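Local coordinates for protein flavin reductase (Uncultured bacterium, PDB 5CHO) that binds FAD and, as the reductase component of a bacterial two-component tryptophan halogenase, probably supplies reduced flavin to its partner, at residues Phe44-Thr49 and Thr62-Thr67; Val98-Ala103 and Ala143-Glu148; Pro74-Cys79 and Gly165-Ala170. One frame throughout, in Å; residues are numbered along the deposited sequence.

Contact 1 (Phe44-Thr49 and Thr62-Thr67). With FAD (flavin-adenine dinucleotide), chain I.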
loop_
_atom_site.group_PDB
_atom_site.type_symbol
_atom_site.label_atom_id
_atom_site.label_comp_id
_atom_site.label_asym_id
_atom_site.label_seq_id
_atom_site.Cartn_x
_atom_site.Cartn_y
_atom_site.Cartn_z
ATOM N N PHE A 44 -7.487 6.739 0.611
ATOM C CA PHE A 44 -6.104 6.499 0.200
ATOM C C PHE A 44 -6.023 5.831 -1.169
ATOM O O PHE A 44 -6.386 4.664 -1.321
ATOM C CB PHE A 44 -5.372 5.642 1.235
ATOM C CG PHE A 44 -3.901 5.492 0.962
ATOM C CD1 PHE A 44 -3.410 4.360 0.326
ATOM C CD2 PHE A 44 -3.006 6.477 1.348
ATOM C CE1 PHE A 44 -2.055 4.218 0.077
ATOM C CE2 PHE A 44 -1.653 6.343 1.096
ATOM C CZ PHE A 44 -1.178 5.210 0.462
ATOM N N ALA A 45 -5.543 6.577 -2.159
ATOM C CA ALA A 45 -5.443 6.067 -3.517
ATOM C C ALA A 45 -4.394 4.968 -3.609
ATOM O O ALA A 45 -3.424 4.953 -2.851
ATOM C CB ALA A 45 -5.111 7.193 -4.485
ATOM N N THR A 46 -4.597 4.053 -4.551
ATOM C CA THR A 46 -3.656 2.967 -4.795
ATOM C C THR A 46 -3.597 2.668 -6.279
ATOM O O THR A 46 -4.520 2.993 -7.019
ATOM C CB THR A 46 -4.055 1.658 -4.089
ATOM O OG1 THR A 46 -5.207 1.111 -4.738
ATOM C CG2 THR A 46 -4.355 1.869 -2.613
ATOM N N GLY A 47 -2.515 2.029 -6.704
ATOM C CA GLY A 47 -2.485 1.370 -7.995
ATOM C C GLY A 47 -3.249 0.065 -7.858
ATOM O O GLY A 47 -3.908 -0.171 -6.846
ATOM N N VAL A 48 -3.167 -0.792 -8.867
ATOM C CA VAL A 48 -3.849 -2.082 -8.807
ATOM C C VAL A 48 -2.971 -3.167 -9.401
ATOM O O VAL A 48 -2.366 -2.968 -10.454
ATOM C CB VAL A 48 -5.186 -2.069 -9.564
ATOM C CG1 VAL A 48 -5.955 -3.352 -9.278
ATOM C CG2 VAL A 48 -6.016 -0.863 -9.167
ATOM N N THR A 49 -2.891 -4.304 -8.714
ATOM C CA THR A 49 -2.142 -5.458 -9.218
ATOM C C THR A 49 -3.000 -6.700 -9.399
ATOM O O THR A 49 -4.131 -6.774 -8.921
ATOM C CB THR A 49 -0.986 -5.860 -8.280
ATOM O OG1 THR A 49 -1.513 -6.594 -7.171
ATOM C CG2 THR A 49 -0.237 -4.648 -7.764
ATOM N N THR A 62 -7.117 -10.147 -7.840
ATOM C CA THR A 62 -6.822 -8.729 -7.908
ATOM C C THR A 62 -6.505 -8.203 -6.509
ATOM O O THR A 62 -7.231 -8.465 -5.551
ATOM C CB THR A 62 -7.996 -7.945 -8.522
ATOM O OG1 THR A 62 -8.154 -8.310 -9.897
ATOM C CG2 THR A 62 -7.757 -6.448 -8.413
ATOM N N ALA A 63 -5.405 -7.469 -6.402
ATOM C CA ALA A 63 -4.953 -6.944 -5.117
ATOM C C ALA A 63 -4.431 -5.521 -5.252
ATOM O O ALA A 63 -3.704 -5.212 -6.194
ATOM C CB ALA A 63 -3.879 -7.839 -4.531
ATOM N N ASN A 64 -4.818 -4.660 -4.314
ATOM C CA ASN A 64 -4.278 -3.305 -4.233
ATOM C C ASN A 64 -3.524 -3.085 -2.920
ATOM O O ASN A 64 -3.069 -1.977 -2.632
ATOM C CB ASN A 64 -5.396 -2.264 -4.400
ATOM C CG ASN A 64 -6.227 -2.070 -3.139
ATOM O OD1 ASN A 64 -6.326 -2.961 -2.294
ATOM N ND2 ASN A 64 -6.851 -0.900 -3.022
ATOM N N SER A 65 -3.394 -4.149 -2.132
ATOM C CA SER A 65 -2.672 -4.082 -0.866
ATOM C C SER A 65 -1.170 -4.274 -1.075
ATOM O O SER A 65 -0.410 -4.390 -0.113
ATOM C CB SER A 65 -3.192 -5.140 0.108
ATOM O OG SER A 65 -2.967 -6.445 -0.397
ATOM N N PHE A 66 -0.754 -4.313 -2.337
ATOM C CA PHE A 66 0.651 -4.486 -2.675
ATOM C C PHE A 66 1.466 -3.294 -2.183
ATOM O O PHE A 66 1.078 -2.144 -2.379
ATOM C CB PHE A 66 0.818 -4.660 -4.184
ATOM C CG PHE A 66 2.253 -4.713 -4.634
ATOM C CD1 PHE A 66 2.963 -5.898 -4.607
ATOM C CD2 PHE A 66 2.888 -3.571 -5.087
ATOM C CE1 PHE A 66 4.280 -5.940 -5.028
ATOM C CE2 PHE A 66 4.202 -3.606 -5.506
ATOM C CZ PHE A 66 4.901 -4.790 -5.475
ATOM N N THR A 67 2.593 -3.584 -1.538
ATOM C CA THR A 67 3.428 -2.557 -0.918
ATOM C C THR A 67 4.903 -2.950 -0.940
ATOM O O THR A 67 5.268 -4.053 -0.542
ATOM C CB THR A 67 2.986 -2.284 0.536
ATOM O OG1 THR A 67 1.602 -1.907 0.550
ATOM C CG2 THR A 67 3.812 -1.167 1.159
HETATM P PA FAD I . -12.158 -16.111 -3.450
HETATM O O1A FAD I . -12.188 -17.613 -3.432
HETATM O O2A FAD I . -12.751 -15.593 -4.701
HETATM O O5B FAD I . -13.009 -15.529 -2.203
HETATM C C5B FAD I . -13.180 -14.109 -2.104
HETATM C C4B FAD I . -14.294 -13.768 -1.047
HETATM O O4B FAD I . -15.444 -14.115 -1.511
HETATM C C3B FAD I . -14.073 -14.580 0.224
HETATM O O3B FAD I . -14.327 -13.814 1.352
HETATM C C2B FAD I . -15.064 -15.739 0.133
HETATM O O2B FAD I . -15.649 -16.049 1.510
HETATM C C1B FAD I . -16.012 -15.334 -0.635
HETATM N N9A FAD I . -16.411 -16.382 -1.501
HETATM C C8A FAD I . -16.039 -16.573 -2.790
HETATM N N7A FAD I . -16.652 -17.697 -3.239
HETATM C C5A FAD I . -17.399 -18.200 -2.224
HETATM C C6A FAD I . -18.211 -19.320 -2.128
HETATM N N6A FAD I . -18.591 -20.371 -3.060
HETATM N N1A FAD I . -18.855 -19.590 -0.969
HETATM C C2A FAD I . -18.706 -18.765 0.115
HETATM N N3A FAD I . -17.897 -17.662 0.028
HETATM C C4A FAD I . -17.248 -17.384 -1.146
HETATM N N1 FAD I . -8.683 -9.027 -1.836
HETATM C C2 FAD I . -7.642 -9.333 -0.856
HETATM O O2 FAD I . -7.720 -10.356 -0.167
HETATM N N3 FAD I . -6.514 -8.425 -0.682
HETATM C C4 FAD I . -6.432 -7.241 -1.475
HETATM O O4 FAD I . -5.539 -6.531 -1.336
HETATM C C4X FAD I . -7.506 -6.939 -2.475
HETATM N N5 FAD I . -7.447 -5.758 -3.280
HETATM C C5X FAD I . -8.508 -5.469 -4.276
HETATM C C6 FAD I . -8.447 -4.291 -5.080
HETATM C C7 FAD I . -9.457 -4.022 -6.015
HETATM C C7M FAD I . -9.073 -2.678 -6.705
HETATM C C8 FAD I . -10.516 -4.923 -6.151
HETATM C C8M FAD I . -11.574 -4.509 -7.229
HETATM C C9 FAD I . -10.570 -6.078 -5.360
HETATM C C9A FAD I . -9.570 -6.355 -4.417
HETATM N N10 FAD I . -9.644 -7.565 -3.601
HETATM C C10 FAD I . -8.603 -7.843 -2.631
HETATM C "C1'" FAD I . -10.777 -8.526 -3.735
HETATM C "C2'" FAD I . -10.306 -9.819 -4.430
HETATM O "O2'" FAD I . -9.734 -9.495 -5.660
HETATM C "C3'" FAD I . -11.507 -10.712 -4.626
HETATM O "O3'" FAD I . -12.008 -11.088 -3.380
HETATM C "C4'" FAD I . -11.125 -11.967 -5.418
HETATM O "O4'" FAD I . -12.265 -12.612 -5.817
HETATM C "C5'" FAD I . -10.295 -12.916 -4.528
HETATM O "O5'" FAD I . -9.951 -14.082 -5.267
HETATM P P FAD I . -9.639 -15.457 -4.473
HETATM O O1P FAD I . -9.809 -16.623 -5.412
HETATM O O2P FAD I . -8.213 -15.424 -3.907
HETATM O O3P FAD I . -10.668 -15.583 -3.293
#
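T49 lays its CG2 methyl across the base of F66, 3.7 Å from CB of F66, the two side chains crossing at about a right angle. The other branch of the threonine is polar and turns to the neighbouring strand: OG1 sits between its own backbone N and carbonyl carbon (chi1 78°) and donates to O of A63 at 2.8 Å, tilted 35° from the carbonyl plane. T49 N reaches the same oxygen nearly along the C=O axis, so two donors grip A63 O. A63 N answers to T49 O at 2.9 Å, completing an antiparallel hydrogen-bonded pair of the hairpin formed by strands 46-53 and 59-63. Beside it, CG1 of V48 meets CG2 of T62 at 3.7 Å. Farther back, T46 OG1 gives a hydrogen bond to G47 O (2.8 Å), on a lone pair in the carbonyl plane, while resting 3.4 Å from CB of N64. A valine in place of T46 would probably leave G47 O without this donor. F66 also packs edge-to-face on F44 of the second subunit.

From T62 to S65 the chain runs along the flavin, leaving the strand after A63. T62 O accepts from FAD O2', A63 brings its CA to 3.3 Å from FAD N5, a closeness that suits a small residue, and N64 N donates to that N5 at 3.0 Å. A main-chain N-H directed at N5 fits the acceptor character of oxidised flavin, and with the weak bond from S65 N to FAD O4 it would probably polarise the ring system toward accepting electrons.

Contact 2 (Val98-Ala103 and Ala143-Glu148)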
loop_
_atom_site.group_PDB
_atom_site.type_symbol
_atom_site.label_atom_id
_atom_site.label_comp_id
_atom_site.label_asym_id
_atom_site.label_seq_id
_atom_site.Cartn_x
_atom_site.Cartn_y
_atom_site.Cartn_z
ATOM N N VAL A 98 3.358 -10.902 -9.427
ATOM C CA VAL A 98 2.620 -9.663 -9.235
ATOM C C VAL A 98 2.749 -8.825 -10.499
ATOM O O VAL A 98 3.860 -8.595 -10.974
ATOM C CB VAL A 98 3.154 -8.869 -8.015
ATOM C CG1 VAL A 98 2.405 -7.553 -7.839
ATOM C CG2 VAL A 98 3.084 -9.711 -6.739
ATOM N N SER A 99 1.619 -8.382 -11.045
ATOM C CA SER A 99 1.618 -7.514 -12.220
ATOM C C SER A 99 0.924 -6.206 -11.887
ATOM O O SER A 99 -0.221 -6.204 -11.451
ATOM C CB SER A 99 0.921 -8.185 -13.408
ATOM O OG SER A 99 1.392 -9.503 -13.615
ATOM N N VAL A 100 1.616 -5.095 -12.115
ATOM C CA VAL A 100 1.067 -3.780 -11.832
ATOM C C VAL A 100 0.300 -3.319 -13.065
ATOM O O VAL A 100 0.850 -3.257 -14.164
ATOM C CB VAL A 100 2.183 -2.786 -11.462
ATOM C CG1 VAL A 100 1.626 -1.383 -11.275
ATOM C CG2 VAL A 100 2.891 -3.253 -10.202
ATOM N N LEU A 101 -0.971 -2.982 -12.879
ATOM C CA LEU A 101 -1.870 -2.825 -14.017
ATOM C C LEU A 101 -1.897 -1.424 -14.602
ATOM O O LEU A 101 -1.949 -0.427 -13.881
ATOM C CB LEU A 101 -3.289 -3.227 -13.615
ATOM C CG LEU A 101 -3.466 -4.698 -13.230
ATOM C CD1 LEU A 101 -4.911 -4.968 -12.856
ATOM C CD2 LEU A 101 -3.009 -5.628 -14.355
ATOM N N ALA A 102 -1.866 -1.375 -15.931
ATOM C CA ALA A 102 -2.060 -0.140 -16.680
ATOM C C ALA A 102 -3.533 0.248 -16.694
ATOM O O ALA A 102 -4.400 -0.561 -16.365
ATOM C CB ALA A 102 -1.537 -0.293 -18.094
ATOM N N ALA A 103 -3.807 1.483 -17.101
ATOM C CA ALA A 103 -5.154 2.039 -17.054
ATOM C C ALA A 103 -6.128 1.332 -18.004
ATOM O O ALA A 103 -7.331 1.286 -17.739
ATOM C CB ALA A 103 -5.101 3.530 -17.368
ATOM N N ALA A 143 1.280 -4.874 -18.674
ATOM C CA ALA A 143 1.400 -4.332 -17.322
ATOM C C ALA A 143 2.508 -3.287 -17.245
ATOM O O ALA A 143 3.430 -3.286 -18.062
ATOM C CB ALA A 143 1.659 -5.450 -16.323
ATOM N N LEU A 144 2.409 -2.400 -16.259
ATOM C CA LEU A 144 3.442 -1.409 -15.997
ATOM C C LEU A 144 4.712 -2.055 -15.449
ATOM O O LEU A 144 5.809 -1.539 -15.654
ATOM C CB LEU A 144 2.923 -0.349 -15.023
ATOM C CG LEU A 144 1.696 0.429 -15.512
ATOM C CD1 LEU A 144 1.310 1.505 -14.503
ATOM C CD2 LEU A 144 1.916 1.016 -16.899
ATOM N N ALA A 145 4.558 -3.177 -14.749
ATOM C CA ALA A 145 5.699 -3.868 -14.150
ATOM C C ALA A 145 5.381 -5.319 -13.779
ATOM O O ALA A 145 4.222 -5.669 -13.553
ATOM C CB ALA A 145 6.177 -3.109 -12.918
ATOM N N TRP A 146 6.421 -6.148 -13.717
ATOM C CA TRP A 146 6.308 -7.533 -13.263
ATOM C C TRP A 146 7.208 -7.811 -12.063
ATOM O O TRP A 146 8.310 -7.272 -11.966
ATOM C CB TRP A 146 6.671 -8.516 -14.383
ATOM C CG TRP A 146 5.679 -8.634 -15.505
ATOM C CD1 TRP A 146 4.372 -8.237 -15.506
ATOM C CD2 TRP A 146 5.920 -9.214 -16.793
ATOM N NE1 TRP A 146 3.789 -8.529 -16.716
ATOM C CE2 TRP A 146 4.720 -9.128 -17.525
ATOM C CE3 TRP A 146 7.037 -9.793 -17.398
ATOM C CZ2 TRP A 146 4.608 -9.601 -18.831
ATOM C CZ3 TRP A 146 6.925 -10.259 -18.689
ATOM C CH2 TRP A 146 5.721 -10.162 -19.393
ATOM N N PHE A 147 6.722 -8.647 -11.147
ATOM C CA PHE A 147 7.539 -9.164 -10.054
ATOM C C PHE A 147 7.313 -10.663 -9.919
ATOM O O PHE A 147 6.192 -11.139 -10.095
ATOM C CB PHE A 147 7.210 -8.507 -8.708
ATOM C CG PHE A 147 7.332 -7.010 -8.695
ATOM C CD1 PHE A 147 8.518 -6.391 -8.318
ATOM C CD2 PHE A 147 6.251 -6.219 -9.055
ATOM C CE1 PHE A 147 8.619 -5.009 -8.303
ATOM C CE2 PHE A 147 6.346 -4.842 -9.034
ATOM C CZ PHE A 147 7.533 -4.236 -8.662
ATOM N N GLU A 148 8.375 -11.402 -9.614
ATOM C CA GLU A 148 8.240 -12.772 -9.127
ATOM C C GLU A 148 8.795 -12.828 -7.719
ATOM O O GLU A 148 9.821 -12.215 -7.424
ATOM C CB GLU A 148 8.968 -13.782 -10.017
ATOM C CG GLU A 148 8.431 -13.895 -11.427
ATOM C CD GLU A 148 9.162 -14.953 -12.229
ATOM O OE1 GLU A 148 8.734 -16.126 -12.192
ATOM O OE2 GLU A 148 10.170 -14.619 -12.885
#
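V100 forms the apolar centre with L144 and F147. Its CG1, anti to the backbone N (chi1 175°), lies 4.1 Å from CB of L144, the two side chains meeting at about a right angle, while CG2 comes to the edge of the F147 ring, in its plane, 4.0 Å from CE2. A beta-branched valine suits this place because its two methyls serve two neighbours at once. CB of V98 lies 4.1 Å from CB of F147. Beyond the strand, CB of A102 touches CD2 of L144 at 3.9 Å. F147 also meets the ring of F66.

Outward from this layer the backbones are bonded antiparallel, the strand axes at 166°, as part of a curled sheet consistent with the split barrel of FMN-binding flavin reductases. V98 and F147 form a hydrogen-bonded pair, each N donating to the other's O, with F147 N 2.9 Å from V98 O; past the strand pairing, L144 N reaches V100 O at 2.7 Å.

The opposite face carries the polar edge, where S99 stands beside W146 in a non-hydrogen-bonded pair. S99 OG lies obliquely off the indole, 3.7 Å from CD1 of W146, and its bond runs to A140 N, whereas W146 NE1 donates to A140 O. The two faces thus divide the work: that of V98, V100, A145 and F147 is apolar, and its last three pack against the second subunit, while S99 and W146 spend their polar atoms on the main chain of strand 138-140.

Contact 3 (Pro74-Cys79 and Gly165-Ala170); sequences PLILVC and GRLLTA. With FAD (flavin-adenine dinucleotide), chain I.
R166 runs along the start of strand 74-81, which it meets first through its CB, 3.6 Å from CD2 of L75. CG, anti to the backbone N (chi1 -178°), comes next and passes P74 O at 3.5 Å. The chain then stays extended, so that NE arrives 4.1 Å from CD of P74 and the guanidinium stands obliquely off the proline ring with its NH2 a little farther away. An arginine suits this edge because its methylene stem can pack on leucine and proline while the charged tip remains at the exposed surface.

The other face of the pairing is apolar. CB of P74 lies 4.1 Å from CB of L167, whose CD2 then reaches CG1 of I76 at 4.0 Å, those two side chains crossing at about a right angle; C149 of the adjacent strand touches both I76 and L167. The backbones join antiparallel with their axes at 140°, a marked twist, within the same curled sheet that holds strands 95-100 and 145-157. L167 N donates to P74 O at 2.9 Å, and proline, having no N-H, can give nothing back. I76 and G165 exchange bonds both ways as a hydrogen-bonded pair, G165 N lying 2.8 Å from I76 O. Past L167 the partner strand turns a corner, where L168 and T169 both face E148 in a classic beta bulge.

At its far end the 74-79 strand reaches the cofactor, where C79 O accepts from FAD N3 at 2.6 Å with a nearly straight 165° bond, and C79 N bonds to S65 OG. The strand is thus held along its length by main-chain bonds, and at C79 its carbonyl oxygen accepts the imide N-H on the pyrimidine edge of the flavin, a neat match of acceptor to donor.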
loop_
_atom_site.group_PDB
_atom_site.type_symbol
_atom_site.label_atom_id
_atom_site.label_comp_id
_atom_site.label_asym_id
_atom_site.label_seq_id
_atom_site.Cartn_x
_atom_site.Cartn_y
_atom_site.Cartn_z
ATOM N N PRO A 74 15.541 -7.525 -0.887
ATOM C CA PRO A 74 14.409 -7.027 -1.673
ATOM C C PRO A 74 13.104 -7.745 -1.318
ATOM O O PRO A 74 12.932 -8.914 -1.668
ATOM C CB PRO A 74 14.830 -7.322 -3.113
ATOM C CG PRO A 74 15.711 -8.509 -3.000
ATOM C CD PRO A 74 16.440 -8.368 -1.694
ATOM N N LEU A 75 12.207 -7.044 -0.630
ATOM C CA LEU A 75 10.957 -7.620 -0.151
ATOM C C LEU A 75 9.746 -6.789 -0.570
ATOM O O LEU A 75 9.835 -5.568 -0.706
ATOM C CB LEU A 75 10.974 -7.740 1.373
ATOM C CG LEU A 75 11.997 -8.615 2.103
ATOM C CD1 LEU A 75 11.791 -8.575 3.601
ATOM C CD2 LEU A 75 11.958 -10.045 1.592
ATOM N N ILE A 76 8.619 -7.464 -0.786
ATOM C CA ILE A 76 7.328 -6.797 -0.950
ATOM C C ILE A 76 6.296 -7.510 -0.090
ATOM O O ILE A 76 6.576 -8.581 0.449
ATOM C CB ILE A 76 6.862 -6.767 -2.423
ATOM C CG1 ILE A 76 6.693 -8.182 -2.991
ATOM C CG2 ILE A 76 7.849 -5.987 -3.272
ATOM C CD1 ILE A 76 5.284 -8.739 -2.879
ATOM N N LEU A 77 5.113 -6.921 0.059
ATOM C CA LEU A 77 4.027 -7.617 0.737
ATOM C C LEU A 77 2.689 -7.409 0.046
ATOM O O LEU A 77 2.490 -6.441 -0.685
ATOM C CB LEU A 77 3.940 -7.181 2.207
ATOM C CG LEU A 77 3.482 -5.784 2.630
ATOM C CD1 LEU A 77 1.977 -5.570 2.452
ATOM C CD2 LEU A 77 3.881 -5.571 4.080
ATOM N N VAL A 78 1.780 -8.345 0.296
ATOM C CA VAL A 78 0.384 -8.225 -0.094
ATOM C C VAL A 78 -0.465 -8.749 1.049
ATOM O O VAL A 78 -0.032 -9.639 1.780
ATOM C CB VAL A 78 0.056 -9.022 -1.375
ATOM C CG1 VAL A 78 0.786 -8.443 -2.582
ATOM C CG2 VAL A 78 0.407 -10.499 -1.193
ATOM N N CYS A 79 -1.664 -8.197 1.211
ATOM C CA CYS A 79 -2.586 -8.677 2.234
ATOM C C CYS A 79 -3.719 -9.450 1.580
ATOM O O CYS A 79 -4.429 -8.922 0.725
ATOM C CB CYS A 79 -3.139 -7.518 3.058
ATOM S SG CYS A 79 -1.861 -6.496 3.816
ATOM N N GLY A 165 6.970 -11.346 0.368
ATOM C CA GLY A 165 7.689 -12.057 -0.671
ATOM C C GLY A 165 9.071 -11.482 -0.885
ATOM O O GLY A 165 9.230 -10.264 -0.964
ATOM N N ARG A 166 10.071 -12.352 -0.968
ATOM C CA ARG A 166 11.396 -11.923 -1.389
ATOM C C ARG A 166 11.468 -12.006 -2.906
ATOM O O ARG A 166 11.137 -13.033 -3.497
ATOM C CB ARG A 166 12.508 -12.763 -0.756
ATOM C CG ARG A 166 13.878 -12.254 -1.177
ATOM C CD ARG A 166 15.055 -13.043 -0.644
ATOM N NE ARG A 166 16.284 -12.387 -1.082
ATOM C CZ ARG A 166 17.489 -12.568 -0.549
ATOM N NH1 ARG A 166 17.666 -13.398 0.472
ATOM N NH2 ARG A 166 18.525 -11.905 -1.045
ATOM N N LEU A 167 11.889 -10.914 -3.533
ATOM C CA LEU A 167 11.907 -10.828 -4.984
ATOM C C LEU A 167 12.930 -11.783 -5.591
ATOM O O LEU A 167 14.064 -11.869 -5.117
ATOM C CB LEU A 167 12.203 -9.388 -5.420
ATOM C CG LEU A 167 11.140 -8.360 -5.009
ATOM C CD1 LEU A 167 11.455 -6.961 -5.523
ATOM C CD2 LEU A 167 9.769 -8.802 -5.476
ATOM N N LEU A 168 12.520 -12.493 -6.641
ATOM C CA LEU A 168 13.432 -13.316 -7.431
ATOM C C LEU A 168 13.715 -12.583 -8.725
ATOM O O LEU A 168 14.821 -12.648 -9.259
ATOM C CB LEU A 168 12.845 -14.697 -7.723
ATOM C CG LEU A 168 12.098 -15.400 -6.594
ATOM C CD1 LEU A 168 11.484 -16.693 -7.133
ATOM C CD2 LEU A 168 13.038 -15.668 -5.442
ATOM N N THR A 169 12.698 -11.887 -9.222
ATOM C CA THR A 169 12.846 -11.030 -10.386
ATOM C C THR A 169 11.949 -9.815 -10.259
ATOM O O THR A 169 10.960 -9.814 -9.525
ATOM C CB THR A 169 12.491 -11.747 -11.708
ATOM O OG1 THR A 169 11.115 -12.145 -11.692
ATOM C CG2 THR A 169 13.374 -12.964 -11.927
ATOM N N ALA A 170 12.314 -8.780 -10.997
ATOM C CA ALA A 170 11.547 -7.554 -11.048
ATOM C C ALA A 170 11.925 -6.870 -12.344
ATOM O O ALA A 170 13.083 -6.910 -12.763
ATOM C CB ALA A 170 11.829 -6.671 -9.847
HETATM P PA FAD I . -12.158 -16.111 -3.450
HETATM O O1A FAD I . -12.188 -17.613 -3.432
HETATM O O2A FAD I . -12.751 -15.593 -4.701
HETATM O O5B FAD I . -13.009 -15.529 -2.203
HETATM C C5B FAD I . -13.180 -14.109 -2.104
HETATM C C4B FAD I . -14.294 -13.768 -1.047
HETATM O O4B FAD I . -15.444 -14.115 -1.511
HETATM C C3B FAD I . -14.073 -14.580 0.224
HETATM O O3B FAD I . -14.327 -13.814 1.352
HETATM C C2B FAD I . -15.064 -15.739 0.133
HETATM O O2B FAD I . -15.649 -16.049 1.510
HETATM C C1B FAD I . -16.012 -15.334 -0.635
HETATM N N9A FAD I . -16.411 -16.382 -1.501
HETATM C C8A FAD I . -16.039 -16.573 -2.790
HETATM N N7A FAD I . -16.652 -17.697 -3.239
HETATM C C5A FAD I . -17.399 -18.200 -2.224
HETATM C C6A FAD I . -18.211 -19.320 -2.128
HETATM N N6A FAD I . -18.591 -20.371 -3.060
HETATM N N1A FAD I . -18.855 -19.590 -0.969
HETATM C C2A FAD I . -18.706 -18.765 0.115
HETATM N N3A FAD I . -17.897 -17.662 0.028
HETATM C C4A FAD I . -17.248 -17.384 -1.146
HETATM N N1 FAD I . -8.683 -9.027 -1.836
HETATM C C2 FAD I . -7.642 -9.333 -0.856
HETATM O O2 FAD I . -7.720 -10.356 -0.167
HETATM N N3 FAD I . -6.514 -8.425 -0.682
HETATM C C4 FAD I . -6.432 -7.241 -1.475
HETATM O O4 FAD I . -5.539 -6.531 -1.336
HETATM C C4X FAD I . -7.506 -6.939 -2.475
HETATM N N5 FAD I . -7.447 -5.758 -3.280
HETATM C C5X FAD I . -8.508 -5.469 -4.276
HETATM C C6 FAD I . -8.447 -4.291 -5.080
HETATM C C7 FAD I . -9.457 -4.022 -6.015
HETATM C C7M FAD I . -9.073 -2.678 -6.705
HETATM C C8 FAD I . -10.516 -4.923 -6.151
HETATM C C8M FAD I . -11.574 -4.509 -7.229
HETATM C C9 FAD I . -10.570 -6.078 -5.360
HETATM C C9A FAD I . -9.570 -6.355 -4.417
HETATM N N10 FAD I . -9.644 -7.565 -3.601
HETATM C C10 FAD I . -8.603 -7.843 -2.631
HETATM C "C1'" FAD I . -10.777 -8.526 -3.735
HETATM C "C2'" FAD I . -10.306 -9.819 -4.430
HETATM O "O2'" FAD I . -9.734 -9.495 -5.660
HETATM C "C3'" FAD I . -11.507 -10.712 -4.626
HETATM O "O3'" FAD I . -12.008 -11.088 -3.380
HETATM C "C4'" FAD I . -11.125 -11.967 -5.418
HETATM O "O4'" FAD I . -12.265 -12.612 -5.817
HETATM C "C5'" FAD I . -10.295 -12.916 -4.528
HETATM O "O5'" FAD I . -9.951 -14.082 -5.267
HETATM P P FAD I . -9.639 -15.457 -4.473
HETATM O O1P FAD I . -9.809 -16.623 -5.412
HETATM O O2P FAD I . -8.213 -15.424 -3.907
HETATM O O3P FAD I . -10.668 -15.583 -3.293
#

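From the N terminus, contact 1 closes first, a short hairpin whose strands 46-53 and 59-63 lie next to the flavin. It is complete before strand 74-81 begins, so it stands in series with the other two. Contact 3 then opens at 74-79 and closes only at 165-170, and contact 2, joining strands 95-100 and 145-157, is nested inside that long loop; none of the three cross. Strand 46-53 adjoins 95-100, and 145-157 adjoins 160-172, so the contacts continue one another through a single curled antiparallel sheet. Contacts 1 and 3 meet at the cofactor, through S65 and C79, while all three touch the second subunit.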